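Local coordinates for putative TOXIN related protein (Parabacteroides distasonis ATCC 8503, PDB 3K0Y) that is of unknown function but is a putative toxin-related protein of the NigD-like family, with an N-terminal OB domain and a C-terminal beta sandwich, at residues I11-A16 against R53-F58; N24-R29 against P44-K49; N57-A62 against K77-H82. All coordinates share one frame; numbering follows the deposited sequence. Where two conformers were deposited one is given.

Interaction 1 of 3, residues I11-A16 against R53-F58; sequences IWIAVA and RALVNF
F58 meets W12 across two antiparallel strands, 11-16 and 53-58. F58, A16 and W12 bury the most surface here. CB of W12 lies over one face of the F58 ring, 3.6 Å from the ring centroid and 24° off its normal. This is a CH-pi contact. F58 holds CG between its backbone N and carbonyl carbon (chi1 64°), which swings the ring across toward strand 11-16. The far end of the indole leads away, while its five-membered ring stays beside F58, with CD1 of W12 near CE2 of F58. The two rings meet obliquely, with the planes 34° apart. CB of A14 sits at the edge of the F58 ring, 4.1 Å from CE1.

A16 is buried at the other end. Its CB packs on CG2 of V56 at 4.0 Å, on the same face of the sheet as W12, A14 and F58. The backbone of A16 also lies beside R53. The bent arginine chain brings its guanidinium against V15, with CG1 of V15 3.3 Å from NH1 of R53. One face of the guanidinium looks onto V15 and the N of A16. NH2 forms a salt bridge with D31, which would help balance the charge. NE and NH1 hydrogen-bond to T17 and N121.

The other face of the sheet carries I13, V15, L55 and N57. There CD1 of L55 reaches CG2 of I13 at 3.9 Å.

Six backbone hydrogen bonds join the strands in three hydrogen-bonded pairs: W12 with F58, A14 with V56 and A16 with A54. The bond from V56 N to A14 O is 2.9 Å long and nearly straight. I13-N57 and V15-L55 are the non-hydrogen-bonded pairs between them. Strand 11-22 pairs with 52-62 as well as with 25-30, consistent with the first-to-fourth strand pairing that closes an OB barrel.

Interaction 2 of 3, residues N24-R29 against P44-K49; sequences NVYYLR and PNYQPK
Y26 packs against Y46 and P48, where a loop lies against a strand of the NigD-like N-terminal OB domain. Strand 25-30 supplies Y26. The loop between strands 40-41 and 52-62 supplies Y46 and P48. Apolar packing carries much of the contact.

Y26 has CG between its backbone N and carbonyl carbon (chi1 67°). This places CB and the near part of the ring beside P48 and the far part beside Y46. Y46 has an extended first torsion, with CG opposite its backbone N, and its ring reaches back toward the strand. CD2 of Y46 approaches one face of the Y26 ring and lies 3.6 Å from CE1 of Y26. The two ring planes are 54° apart, so the pair is oblique. The hydroxyl of Y46 is hydrogen-bonded to N83, which anchors the far end of this ring.

The proline ring crosses Y26 at about a right angle. CG of P48 also lies 3.8 Å from O of V25. I81 and V78 of strand 74-88 continue the apolar packing around the tyrosines. V18 of strand 11-22 touches both Y46 and P48.

N24, in the turn leading into strand 25-30, faces the same loop. CB of N24 comes within 3.7 Å of O of Y46. The Q47 chain bends at its second torsion and brings its amide to that of N24, with the two amide planes 81° apart. P48 packs its CD on CA of N24 at 3.8 Å. The closest apolar contact is CB of P48 on CB of Y26, 3.4 Å.

Interaction 3 of 3, residues N57-A62 against K77-H82; sequences NFTILA and KVNAIH
N79 reaches across from strand 77-82 and joins N57 and T59 through one side-chain amide. Both bonds come from ND2. One runs to OG1 of T59 at 2.9 Å, nearly straight (173°) and in the plane of the N79 amide. The other runs to OD1 of N57 at 3.1 Å. It also leaves close to the N79 amide plane, but it arrives above the carbonyl plane of N57 and not on a lone pair. The two amide planes are 82° apart. With CG beside its backbone N (chi1 -57°), ND2 of N79 lies between its two acceptors, and the paired bonds should fix the rotation of the amide. The ammonium of K77 is hydrogen-bonded to N42, outside the two segments.

Backbone bonds make a second group. T59 and K77 form a hydrogen-bonded pair with two bonds. N57 N donates to O of A80. O of N57 accepts twice, from N79 N at 2.7 Å and from A80 N at 3.1 Å.

Apolar contact is slight. CB of N57 and CB of A80 are 4.2 Å apart. L61 lies beside the backbone of K77.

N79 and A80 both face N57, and the register shifts by one between N57 and F58. This is a classic beta bulge in the antiparallel hairpin of strands 52-62 and 74-88, within the OB domain.

How the interactions relate
From the N terminus, strand 11-22 turns back into strand 25-30, its antiparallel neighbour. Interaction 2 closes a short loop when 44-49 folds back on 24-29. Interaction 1 closes a longer loop around it, when 53-58 pairs with 11-16. Interaction 3 begins on the same strand, sharing N57 and F58, and closes the next hairpin with 77-82. Strand 52-62 therefore lies between strands 11-22 and 74-88 in one sheet. Interactions 1 and 3 also meet through a probable hydrogen bond from L55 N to H82 O. L28 packs on A16 and V56, tying 24-29 to interaction 1. Y26 and Y46 of interaction 2 touch I81 of interaction 3.

Interaction 1 of 3, residues I11-A16 against R53-F58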
ATOM      1  N   ILE A  11      21.860  10.096   2.542  1.00 69.44           N
ATOM      2  CA  ILE A  11      21.111   8.853   2.412  1.00 68.14           C
ATOM      3  C   ILE A  11      19.650   9.107   2.744  1.00 66.65           C
ATOM      4  O   ILE A  11      19.346   9.647   3.796  1.00 66.02           O
ATOM      5  CB  ILE A  11      21.681   7.790   3.363  1.00 68.23           C
ATOM      6  CG1 ILE A  11      22.945   7.168   2.757  1.00 69.16           C
ATOM      7  CG2 ILE A  11      20.666   6.711   3.640  1.00 68.73           C
ATOM      8  CD1 ILE A  11      23.927   8.187   2.209  1.00 68.84           C
ATOM      9  N   TRP A  12      18.753   8.706   1.839  1.00 65.12           N
ATOM     10  CA  TRP A  12      17.312   8.780   2.054  1.00 63.58           C
ATOM     11  C   TRP A  12      16.682   7.375   2.023  1.00 61.71           C
ATOM     12  O   TRP A  12      17.118   6.496   1.275  1.00 61.30           O
ATOM     13  CB  TRP A  12      16.672   9.636   0.970  1.00 64.00           C
ATOM     14  CG  TRP A  12      17.153  11.048   0.926  1.00 67.92           C
ATOM     15  CD1 TRP A  12      17.938  11.615  -0.037  1.00 69.97           C
ATOM     16  CD2 TRP A  12      16.885  12.085   1.883  1.00 72.01           C
ATOM     17  NE1 TRP A  12      18.176  12.927   0.257  1.00 71.97           N
ATOM     18  CE2 TRP A  12      17.549  13.246   1.434  1.00 72.99           C
ATOM     19  CE3 TRP A  12      16.163  12.138   3.082  1.00 74.09           C
ATOM     20  CZ2 TRP A  12      17.511  14.460   2.143  1.00 74.00           C
ATOM     21  CZ3 TRP A  12      16.118  13.343   3.785  1.00 74.66           C
ATOM     22  CH2 TRP A  12      16.792  14.487   3.310  1.00 74.69           C
ATOM     23  N   ILE A  13      15.657   7.164   2.839  1.00 59.11           N
ATOM     24  CA  ILE A  13      14.866   5.954   2.761  1.00 56.97           C
ATOM     25  C   ILE A  13      13.436   6.367   2.562  1.00 54.80           C
ATOM     26  O   ILE A  13      12.936   7.200   3.285  1.00 53.60           O
ATOM     27  CB  ILE A  13      15.025   5.056   3.988  1.00 57.23           C
ATOM     28  CG1 ILE A  13      16.527   4.891   4.318  1.00 57.31           C
ATOM     29  CG2 ILE A  13      14.413   3.669   3.685  1.00 56.70           C
ATOM     30  CD1 ILE A  13      16.874   3.771   5.326  1.00 54.34           C
ATOM     31  N   ALA A  14      12.794   5.815   1.533  1.00 52.89           N
ATOM     32  CA  ALA A  14      11.412   6.165   1.206  1.00 51.07           C
ATOM     33  C   ALA A  14      10.679   5.045   0.437  1.00 50.01           C
ATOM     34  O   ALA A  14      11.317   4.191  -0.204  1.00 49.24           O
ATOM     35  CB  ALA A  14      11.393   7.477   0.402  1.00 50.67           C
ATOM     36  N   VAL A  15       9.343   5.057   0.519  1.00 48.27           N
ATOM     37  CA  VAL A  15       8.504   4.204  -0.286  1.00 48.45           C
ATOM     38  C   VAL A  15       8.354   4.922  -1.646  1.00 48.34           C
ATOM     39  O   VAL A  15       8.133   6.142  -1.674  1.00 50.29           O
ATOM     40  CB  VAL A  15       7.154   3.871   0.433  1.00 48.82           C
ATOM     41  CG1 VAL A  15       6.190   3.031  -0.466  1.00 46.89           C
ATOM     42  CG2 VAL A  15       7.417   3.144   1.743  1.00 46.60           C
ATOM     43  N   ALA A  16       8.579   4.188  -2.744  1.00 46.23           N
ATOM     44  CA  ALA A  16       8.481   4.706  -4.109  1.00 45.01           C
ATOM     45  C   ALA A  16       7.693   3.751  -4.981  1.00 44.49           C
ATOM     46  O   ALA A  16       7.721   2.530  -4.763  1.00 44.35           O
ATOM     47  CB  ALA A  16       9.867   4.855  -4.736  1.00 44.10           C
ATOM     48  N   ARG A  53       5.335  -1.128  -5.606  1.00 42.13           N
ATOM     49  CA  ARG A  53       6.041  -0.187  -4.717  1.00 41.90           C
ATOM     50  C   ARG A  53       7.243  -0.881  -4.112  1.00 41.16           C
ATOM     51  O   ARG A  53       7.295  -2.123  -4.072  1.00 41.86           O
ATOM     52  CB  ARG A  53       5.120   0.306  -3.622  1.00 40.64           C
ATOM     53  CG  ARG A  53       3.846   0.920  -4.132  1.00 41.42           C
ATOM     54  CD  ARG A  53       3.456   2.155  -3.285  1.00 37.92           C
ATOM     55  NE  ARG A  53       4.108   3.343  -3.816  1.00 42.60           N
ATOM     56  CZ  ARG A  53       4.216   4.497  -3.155  1.00 40.25           C
ATOM     57  NH1 ARG A  53       3.743   4.614  -1.917  1.00 39.66           N
ATOM     58  NH2 ARG A  53       4.777   5.517  -3.743  1.00 41.32           N
ATOM     59  N   ALA A  54       8.181  -0.089  -3.625  1.00 40.80           N
ATOM     60  CA  ALA A  54       9.412  -0.602  -3.044  1.00 41.53           C
ATOM     61  C   ALA A  54       9.902   0.353  -1.963  1.00 41.43           C
ATOM     62  O   ALA A  54       9.606   1.537  -2.002  1.00 42.58           O
ATOM     63  CB  ALA A  54      10.494  -0.793  -4.096  1.00 40.34           C
ATOM     64  N   LEU A  55      10.577  -0.202  -0.977  1.00 41.56           N
ATOM     65  CA  LEU A  55      11.355   0.565  -0.034  1.00 43.60           C
ATOM     66  C   LEU A  55      12.746   0.770  -0.659  1.00 43.20           C
ATOM     67  O   LEU A  55      13.464  -0.202  -0.946  1.00 43.94           O
ATOM     68  CB  LEU A  55      11.435  -0.192   1.302  1.00 43.89           C
ATOM     69  CG  LEU A  55      11.990   0.587   2.498  1.00 47.00           C
ATOM     70  CD1 LEU A  55      11.105   1.781   2.859  1.00 47.18           C
ATOM     71  CD2 LEU A  55      12.159  -0.401   3.694  1.00 48.99           C
ATOM     72  N   VAL A  56      13.101   2.025  -0.890  1.00 43.75           N
ATOM     73  CA  VAL A  56      14.311   2.390  -1.592  1.00 44.82           C
ATOM     74  C   VAL A  56      15.281   3.201  -0.722  1.00 45.73           C
ATOM     75  O   VAL A  56      14.898   4.207  -0.146  1.00 45.82           O
ATOM     76  CB  VAL A  56      13.996   3.214  -2.860  1.00 45.03           C
ATOM     77  CG1 VAL A  56      15.272   3.510  -3.617  1.00 44.91           C
ATOM     78  CG2 VAL A  56      12.964   2.461  -3.783  1.00 43.55           C
ATOM     79  N   ASN A  57      16.538   2.755  -0.669  1.00 46.30           N
ATOM     80  CA  ASN A  57      17.636   3.462  -0.026  1.00 47.47           C
ATOM     81  C   ASN A  57      18.438   4.087  -1.169  1.00 48.81           C
ATOM     82  O   ASN A  57      18.963   3.369  -2.030  1.00 48.74           O
ATOM     83  CB  ASN A  57      18.485   2.482   0.765  1.00 47.59           C
ATOM     84  CG  ASN A  57      19.644   3.170   1.563  1.00 50.62           C
ATOM     85  OD1 ASN A  57      20.174   4.225   1.185  1.00 50.72           O
ATOM     86  ND2 ASN A  57      20.012   2.553   2.677  1.00 50.92           N
ATOM     87  N   PHE A  58      18.451   5.415  -1.232  1.00 50.01           N
ATOM     88  CA  PHE A  58      19.053   6.117  -2.348  1.00 51.60           C
ATOM     89  C   PHE A  58      19.875   7.341  -1.882  1.00 52.98           C
ATOM     90  O   PHE A  58      19.664   7.893  -0.793  1.00 52.60           O
ATOM     91  CB  PHE A  58      17.986   6.517  -3.389  1.00 51.48           C
ATOM     92  CG  PHE A  58      16.965   7.507  -2.882  1.00 53.10           C
ATOM     93  CD1 PHE A  58      15.828   7.074  -2.208  1.00 53.31           C
ATOM     94  CD2 PHE A  58      17.144   8.882  -3.064  1.00 55.26           C
ATOM     95  CE1 PHE A  58      14.898   7.976  -1.727  1.00 54.05           C
ATOM     96  CE2 PHE A  58      16.194   9.790  -2.587  1.00 55.26           C
ATOM     97  CZ  PHE A  58      15.065   9.323  -1.920  1.00 54.02           C
TER

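Interaction 2 of 3, residues N24-R29 against P44-K49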
ATOM      1  N   ASN A  24      15.294  -3.559 -18.356  1.00 62.03           N
ATOM      2  CA  ASN A  24      15.380  -3.427 -16.915  1.00 61.14           C
ATOM      3  C   ASN A  24      15.524  -1.971 -16.498  1.00 59.06           C
ATOM      4  O   ASN A  24      15.999  -1.704 -15.392  1.00 59.23           O
ATOM      5  CB  ASN A  24      16.573  -4.244 -16.377  1.00 61.96           C
ATOM      6  CG  ASN A  24      16.352  -5.756 -16.467  1.00 65.13           C
ATOM      7  OD1 ASN A  24      15.269  -6.239 -16.864  1.00 70.76           O
ATOM      8  ND2 ASN A  24      17.381  -6.512 -16.097  1.00 66.99           N
ATOM      9  N   VAL A  25      15.110  -1.043 -17.372  1.00 56.92           N
ATOM     10  CA  VAL A  25      15.138   0.408 -17.075  1.00 55.34           C
ATOM     11  C   VAL A  25      13.842   0.891 -16.417  1.00 53.76           C
ATOM     12  O   VAL A  25      12.741   0.517 -16.810  1.00 52.42           O
ATOM     13  CB  VAL A  25      15.408   1.292 -18.348  1.00 55.37           C
ATOM     14  CG1 VAL A  25      15.391   2.776 -18.000  1.00 54.30           C
ATOM     15  CG2 VAL A  25      16.740   0.932 -19.002  1.00 55.20           C
ATOM     16  N   TYR A  26      13.992   1.771 -15.431  1.00 52.87           N
ATOM     17  CA  TYR A  26      12.855   2.252 -14.644  1.00 51.80           C
ATOM     18  C   TYR A  26      13.201   3.553 -13.964  1.00 51.15           C
ATOM     19  O   TYR A  26      14.366   3.828 -13.699  1.00 51.12           O
ATOM     20  CB  TYR A  26      12.471   1.201 -13.583  1.00 51.22           C
ATOM     21  CG  TYR A  26      13.513   0.989 -12.494  1.00 49.86           C
ATOM     22  CD1 TYR A  26      14.624   0.158 -12.689  1.00 48.99           C
ATOM     23  CD2 TYR A  26      13.395   1.641 -11.273  1.00 50.05           C
ATOM     24  CE1 TYR A  26      15.587  -0.027 -11.683  1.00 47.14           C
ATOM     25  CE2 TYR A  26      14.341   1.467 -10.256  1.00 49.78           C
ATOM     26  CZ  TYR A  26      15.427   0.630 -10.466  1.00 49.74           C
ATOM     27  OH  TYR A  26      16.333   0.486  -9.445  1.00 49.39           O
ATOM     28  N   TYR A  27      12.189   4.356 -13.669  1.00 50.57           N
ATOM     29  CA  TYR A  27      12.384   5.458 -12.716  1.00 49.95           C
ATOM     30  C   TYR A  27      11.481   5.262 -11.499  1.00 49.04           C
ATOM     31  O   TYR A  27      10.677   4.352 -11.469  1.00 49.15           O
ATOM     32  CB  TYR A  27      12.228   6.825 -13.375  1.00 49.57           C
ATOM     33  CG  TYR A  27      10.841   7.220 -13.781  1.00 50.15           C
ATOM     34  CD1 TYR A  27      10.005   7.875 -12.902  1.00 51.50           C
ATOM     35  CD2 TYR A  27      10.387   6.990 -15.061  1.00 51.77           C
ATOM     36  CE1 TYR A  27       8.761   8.263 -13.274  1.00 52.73           C
ATOM     37  CE2 TYR A  27       9.139   7.381 -15.451  1.00 52.00           C
ATOM     38  CZ  TYR A  27       8.333   8.018 -14.560  1.00 52.79           C
ATOM     39  OH  TYR A  27       7.080   8.398 -14.940  1.00 55.00           O
ATOM     40  N   LEU A  28      11.669   6.076 -10.481  1.00 49.26           N
ATOM     41  CA  LEU A  28      10.943   5.934  -9.221  1.00 49.59           C
ATOM     42  C   LEU A  28      10.113   7.157  -8.985  1.00 50.17           C
ATOM     43  O   LEU A  28      10.622   8.276  -9.147  1.00 51.78           O
ATOM     44  CB  LEU A  28      11.916   5.766  -8.063  1.00 48.42           C
ATOM     45  CG  LEU A  28      12.754   4.499  -8.135  1.00 47.36           C
ATOM     46  CD1 LEU A  28      13.946   4.659  -7.235  1.00 47.33           C
ATOM     47  CD2 LEU A  28      11.930   3.284  -7.744  1.00 42.20           C
ATOM     48  N   ARG A  29       8.857   6.957  -8.586  1.00 50.23           N
ATOM     49  CA  ARG A  29       7.936   8.062  -8.266  1.00 50.38           C
ATOM     50  C   ARG A  29       7.666   8.128  -6.750  1.00 50.04           C
ATOM     51  O   ARG A  29       7.184   7.177  -6.166  1.00 49.92           O
ATOM     52  CB  ARG A  29       6.624   7.909  -9.054  1.00 50.35           C
ATOM     53  CG  ARG A  29       5.759   9.178  -8.982  1.00 52.09           C
ATOM     54  CD  ARG A  29       4.698   9.251 -10.040  1.00 53.39           C
ATOM     55  NE  ARG A  29       3.791   8.114  -9.934  1.00 56.51           N
ATOM     56  CZ  ARG A  29       3.629   7.161 -10.855  1.00 54.69           C
ATOM     57  NH1 ARG A  29       4.267   7.207 -12.001  1.00 56.38           N
ATOM     58  NH2 ARG A  29       2.803   6.158 -10.619  1.00 53.53           N
ATOM     59  N   PRO A  44      21.939  -3.933 -10.469  1.00 46.64           N
ATOM     60  CA  PRO A  44      21.641  -3.706 -11.878  1.00 46.05           C
ATOM     61  C   PRO A  44      20.698  -4.743 -12.503  1.00 45.65           C
ATOM     62  O   PRO A  44      20.179  -4.497 -13.592  1.00 45.48           O
ATOM     63  CB  PRO A  44      23.023  -3.737 -12.543  1.00 45.99           C
ATOM     64  CG  PRO A  44      23.856  -4.573 -11.616  1.00 46.29           C
ATOM     65  CD  PRO A  44      23.359  -4.233 -10.237  1.00 46.61           C
ATOM     66  N   ASN A  45      20.470  -5.871 -11.818  1.00 45.12           N
ATOM     67  CA  ASN A  45      19.636  -6.949 -12.337  1.00 44.83           C
ATOM     68  C   ASN A  45      18.221  -6.912 -11.777  1.00 45.20           C
ATOM     69  O   ASN A  45      17.479  -7.859 -11.914  1.00 45.79           O
ATOM     70  CB  ASN A  45      20.291  -8.314 -12.046  1.00 44.89           C
ATOM     71  CG  ASN A  45      21.613  -8.492 -12.760  1.00 43.73           C
ATOM     72  OD1 ASN A  45      21.763  -8.060 -13.886  1.00 39.67           O
ATOM     73  ND2 ASN A  45      22.581  -9.106 -12.095  1.00 43.34           N
ATOM     74  N   TYR A  46      17.856  -5.799 -11.157  1.00 45.62           N
ATOM     75  CA  TYR A  46      16.525  -5.576 -10.616  1.00 45.72           C
ATOM     76  C   TYR A  46      15.529  -5.582 -11.765  1.00 46.36           C
ATOM     77  O   TYR A  46      15.773  -4.960 -12.795  1.00 46.45           O
ATOM     78  CB  TYR A  46      16.489  -4.201  -9.899  1.00 45.39           C
ATOM     79  CG  TYR A  46      15.127  -3.858  -9.358  1.00 43.83           C
ATOM     80  CD1 TYR A  46      14.650  -4.461  -8.195  1.00 42.07           C
ATOM     81  CD2 TYR A  46      14.294  -2.983 -10.029  1.00 42.06           C
ATOM     82  CE1 TYR A  46      13.381  -4.184  -7.715  1.00 42.03           C
ATOM     83  CE2 TYR A  46      13.030  -2.692  -9.543  1.00 42.12           C
ATOM     84  CZ  TYR A  46      12.576  -3.313  -8.387  1.00 41.86           C
ATOM     85  OH  TYR A  46      11.316  -3.016  -7.881  1.00 43.44           O
ATOM     86  N   GLN A  47      14.411  -6.255 -11.584  1.00 47.10           N
ATOM     87  CA  GLN A  47      13.400  -6.321 -12.625  1.00 49.33           C
ATOM     88  C   GLN A  47      12.214  -5.406 -12.268  1.00 48.95           C
ATOM     89  O   GLN A  47      11.448  -5.706 -11.376  1.00 48.56           O
ATOM     90  CB  GLN A  47      12.946  -7.767 -12.848  1.00 50.66           C
ATOM     91  CG  GLN A  47      11.882  -7.951 -13.969  1.00 54.78           C
ATOM     92  CD  GLN A  47      12.396  -7.614 -15.391  1.00 59.63           C
ATOM     93  OE1 GLN A  47      11.779  -6.798 -16.098  1.00 62.32           O
ATOM     94  NE2 GLN A  47      13.523  -8.228 -15.806  1.00 60.54           N
ATOM     95  N   PRO A  48      12.119  -4.248 -12.931  1.00 48.25           N
ATOM     96  CA  PRO A  48      11.020  -3.376 -12.621  1.00 48.71           C
ATOM     97  C   PRO A  48       9.734  -3.941 -13.168  1.00 48.74           C
ATOM     98  O   PRO A  48       9.748  -4.596 -14.217  1.00 49.75           O
ATOM     99  CB  PRO A  48      11.408  -2.055 -13.291  1.00 48.94           C
ATOM    100  CG  PRO A  48      12.375  -2.449 -14.402  1.00 48.70           C
ATOM    101  CD  PRO A  48      13.002  -3.728 -13.984  1.00 47.85           C
ATOM    102  N   LYS A  49       8.659  -3.764 -12.411  1.00 49.05           N
ATOM    103  CA  LYS A  49       7.340  -4.221 -12.775  1.00 50.87           C
ATOM    104  C   LYS A  49       6.361  -3.050 -12.727  1.00 50.42           C
ATOM    105  O   LYS A  49       6.553  -2.123 -11.950  1.00 50.28           O
ATOM    106  CB  LYS A  49       6.856  -5.312 -11.822  1.00 51.75           C
ATOM    107  CG  LYS A  49       7.601  -6.635 -11.896  1.00 55.74           C
ATOM    108  CD  LYS A  49       7.500  -7.349 -10.510  1.00 61.05           C
ATOM    109  CE  LYS A  49       8.376  -8.623 -10.466  1.00 63.99           C
ATOM    110  NZ  LYS A  49       8.953  -8.756  -9.076  1.00 65.06           N
TER

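Interaction 3 of 3, residues N57-A62 against K77-H82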
ATOM      1  N   ASN A  57      16.538   2.755  -0.669  1.00 46.30           N
ATOM      2  CA  ASN A  57      17.636   3.462  -0.026  1.00 47.47           C
ATOM      3  C   ASN A  57      18.438   4.087  -1.169  1.00 48.81           C
ATOM      4  O   ASN A  57      18.963   3.369  -2.030  1.00 48.74           O
ATOM      5  CB  ASN A  57      18.485   2.482   0.765  1.00 47.59           C
ATOM      6  CG  ASN A  57      19.644   3.170   1.563  1.00 50.62           C
ATOM      7  OD1 ASN A  57      20.174   4.225   1.185  1.00 50.72           O
ATOM      8  ND2 ASN A  57      20.012   2.553   2.677  1.00 50.92           N
ATOM      9  N   PHE A  58      18.451   5.415  -1.232  1.00 50.01           N
ATOM     10  CA  PHE A  58      19.053   6.117  -2.348  1.00 51.60           C
ATOM     11  C   PHE A  58      19.875   7.341  -1.882  1.00 52.98           C
ATOM     12  O   PHE A  58      19.664   7.893  -0.793  1.00 52.60           O
ATOM     13  CB  PHE A  58      17.986   6.517  -3.389  1.00 51.48           C
ATOM     14  CG  PHE A  58      16.965   7.507  -2.882  1.00 53.10           C
ATOM     15  CD1 PHE A  58      15.828   7.074  -2.208  1.00 53.31           C
ATOM     16  CD2 PHE A  58      17.144   8.882  -3.064  1.00 55.26           C
ATOM     17  CE1 PHE A  58      14.898   7.976  -1.727  1.00 54.05           C
ATOM     18  CE2 PHE A  58      16.194   9.790  -2.587  1.00 55.26           C
ATOM     19  CZ  PHE A  58      15.065   9.323  -1.920  1.00 54.02           C
ATOM     20  N   THR A  59      20.814   7.728  -2.733  1.00 54.19           N
ATOM     21  CA  THR A  59      21.677   8.887  -2.528  1.00 55.05           C
ATOM     22  C   THR A  59      21.475   9.819  -3.717  1.00 56.31           C
ATOM     23  O   THR A  59      21.581   9.400  -4.868  1.00 55.77           O
ATOM     24  CB  THR A  59      23.133   8.453  -2.466  1.00 55.20           C
ATOM     25  OG1 THR A  59      23.313   7.529  -1.382  1.00 54.85           O
ATOM     26  CG2 THR A  59      24.090   9.672  -2.288  1.00 56.16           C
ATOM     27  N   ILE A  60      21.168  11.079  -3.433  1.00 58.13           N
ATOM     28  CA  ILE A  60      20.936  12.076  -4.470  1.00 59.70           C
ATOM     29  C   ILE A  60      22.269  12.467  -5.105  1.00 60.51           C
ATOM     30  O   ILE A  60      23.201  12.783  -4.389  1.00 60.60           O
ATOM     31  CB  ILE A  60      20.293  13.337  -3.866  1.00 60.12           C
ATOM     32  CG1 ILE A  60      18.840  13.048  -3.455  1.00 60.86           C
ATOM     33  CG2 ILE A  60      20.424  14.531  -4.840  1.00 59.93           C
ATOM     34  CD1 ILE A  60      17.774  13.457  -4.472  1.00 62.75           C
ATOM     35  N   LEU A  61      22.345  12.447  -6.435  1.00 61.57           N
ATOM     36  CA  LEU A  61      23.589  12.751  -7.154  1.00 62.60           C
ATOM     37  C   LEU A  61      23.601  14.158  -7.760  1.00 63.25           C
ATOM     38  O   LEU A  61      24.675  14.760  -7.932  1.00 62.61           O
ATOM     39  CB  LEU A  61      23.831  11.730  -8.263  1.00 62.70           C
ATOM     40  CG  LEU A  61      23.987  10.263  -7.844  1.00 63.89           C
ATOM     41  CD1 LEU A  61      24.319   9.395  -9.064  1.00 63.49           C
ATOM     42  CD2 LEU A  61      25.056  10.109  -6.763  1.00 65.71           C
ATOM     43  N   ALA A  62      22.414  14.663  -8.101  1.00 64.14           N
ATOM     44  CA  ALA A  62      22.288  15.981  -8.712  1.00 64.98           C
ATOM     45  C   ALA A  62      20.814  16.370  -8.792  1.00 65.68           C
ATOM     46  O   ALA A  62      19.981  15.566  -9.212  1.00 65.13           O
ATOM     47  CB  ALA A  62      22.950  16.010 -10.105  1.00 64.98           C
ATOM     48  N   LYS A  77      21.603   7.427  -7.030  1.00 51.91           N
ATOM     49  CA  LYS A  77      22.125   6.077  -6.912  1.00 52.04           C
ATOM     50  C   LYS A  77      21.163   5.268  -6.034  1.00 51.72           C
ATOM     51  O   LYS A  77      20.888   5.634  -4.882  1.00 52.26           O
ATOM     52  CB  LYS A  77      23.492   6.061  -6.271  1.00 52.09           C
ATOM     53  CG  LYS A  77      24.060   4.657  -6.067  1.00 53.89           C
ATOM     54  CD  LYS A  77      25.475   4.732  -5.532  1.00 55.87           C
ATOM     55  CE  LYS A  77      25.924   3.401  -4.979  1.00 57.61           C
ATOM     56  NZ  LYS A  77      26.204   2.416  -6.041  1.00 58.08           N
ATOM     57  N   VAL A  78      20.634   4.191  -6.596  1.00 50.75           N
ATOM     58  CA  VAL A  78      19.890   3.214  -5.835  1.00 49.81           C
ATOM     59  C   VAL A  78      20.901   2.410  -5.028  1.00 49.32           C
ATOM     60  O   VAL A  78      21.705   1.702  -5.586  1.00 49.20           O
ATOM     61  CB  VAL A  78      19.080   2.282  -6.788  1.00 49.86           C
ATOM     62  CG1 VAL A  78      18.436   1.113  -6.020  1.00 48.19           C
ATOM     63  CG2 VAL A  78      18.014   3.112  -7.539  1.00 48.84           C
ATOM     64  N   ASN A  79      20.893   2.560  -3.714  1.00 49.31           N
ATOM     65  CA  ASN A  79      21.767   1.762  -2.862  1.00 49.63           C
ATOM     66  C   ASN A  79      21.154   0.409  -2.582  1.00 49.65           C
ATOM     67  O   ASN A  79      21.856  -0.606  -2.584  1.00 50.56           O
ATOM     68  CB  ASN A  79      22.055   2.474  -1.556  1.00 49.66           C
ATOM     69  CG  ASN A  79      22.670   3.875  -1.772  1.00 51.28           C
ATOM     70  OD1 ASN A  79      23.595   4.046  -2.570  1.00 52.06           O
ATOM     71  ND2 ASN A  79      22.125   4.871  -1.087  1.00 52.00           N
ATOM     72  N   ALA A  80      19.849   0.399  -2.321  1.00 49.37           N
ATOM     73  CA  ALA A  80      19.114  -0.849  -2.136  1.00 49.37           C
ATOM     74  C   ALA A  80      17.648  -0.626  -2.505  1.00 47.80           C
ATOM     75  O   ALA A  80      17.161   0.478  -2.507  1.00 48.25           O
ATOM     76  CB  ALA A  80      19.254  -1.376  -0.678  1.00 49.24           C
ATOM     77  N   ILE A  81      16.955  -1.689  -2.851  1.00 46.38           N
ATOM     78  CA  ILE A  81      15.559  -1.578  -3.232  1.00 46.04           C
ATOM     79  C   ILE A  81      14.904  -2.905  -2.847  1.00 45.81           C
ATOM     80  O   ILE A  81      15.329  -3.988  -3.297  1.00 45.05           O
ATOM     81  CB  ILE A  81      15.419  -1.218  -4.736  1.00 45.57           C
ATOM     82  CG1 ILE A  81      13.956  -1.232  -5.173  1.00 44.54           C
ATOM     83  CG2 ILE A  81      16.271  -2.185  -5.588  1.00 44.30           C
ATOM     84  CD1 ILE A  81      13.719  -0.478  -6.447  1.00 44.22           C
ATOM     85  N   HIS A  82      13.937  -2.799  -1.940  1.00 45.72           N
ATOM     86  CA  HIS A  82      13.219  -3.942  -1.397  0.50 45.25           C
ATOM     87  C   HIS A  82      11.742  -3.806  -1.740  1.00 44.83           C
ATOM     88  O   HIS A  82      11.068  -2.936  -1.211  1.00 43.61           O
ATOM     89  CB  HIS A  82      13.387  -3.981   0.123  0.50 45.30           C
ATOM     90  CG  HIS A  82      14.787  -3.723   0.589  0.50 46.15           C
ATOM     91  ND1 HIS A  82      15.812  -4.612   0.380  0.50 46.66           N
ATOM     92  CD2 HIS A  82      15.322  -2.683   1.280  0.50 45.99           C
ATOM     93  CE1 HIS A  82      16.924  -4.127   0.907  0.50 45.53           C
ATOM     94  NE2 HIS A  82      16.648  -2.965   1.469  0.50 44.47           N
TER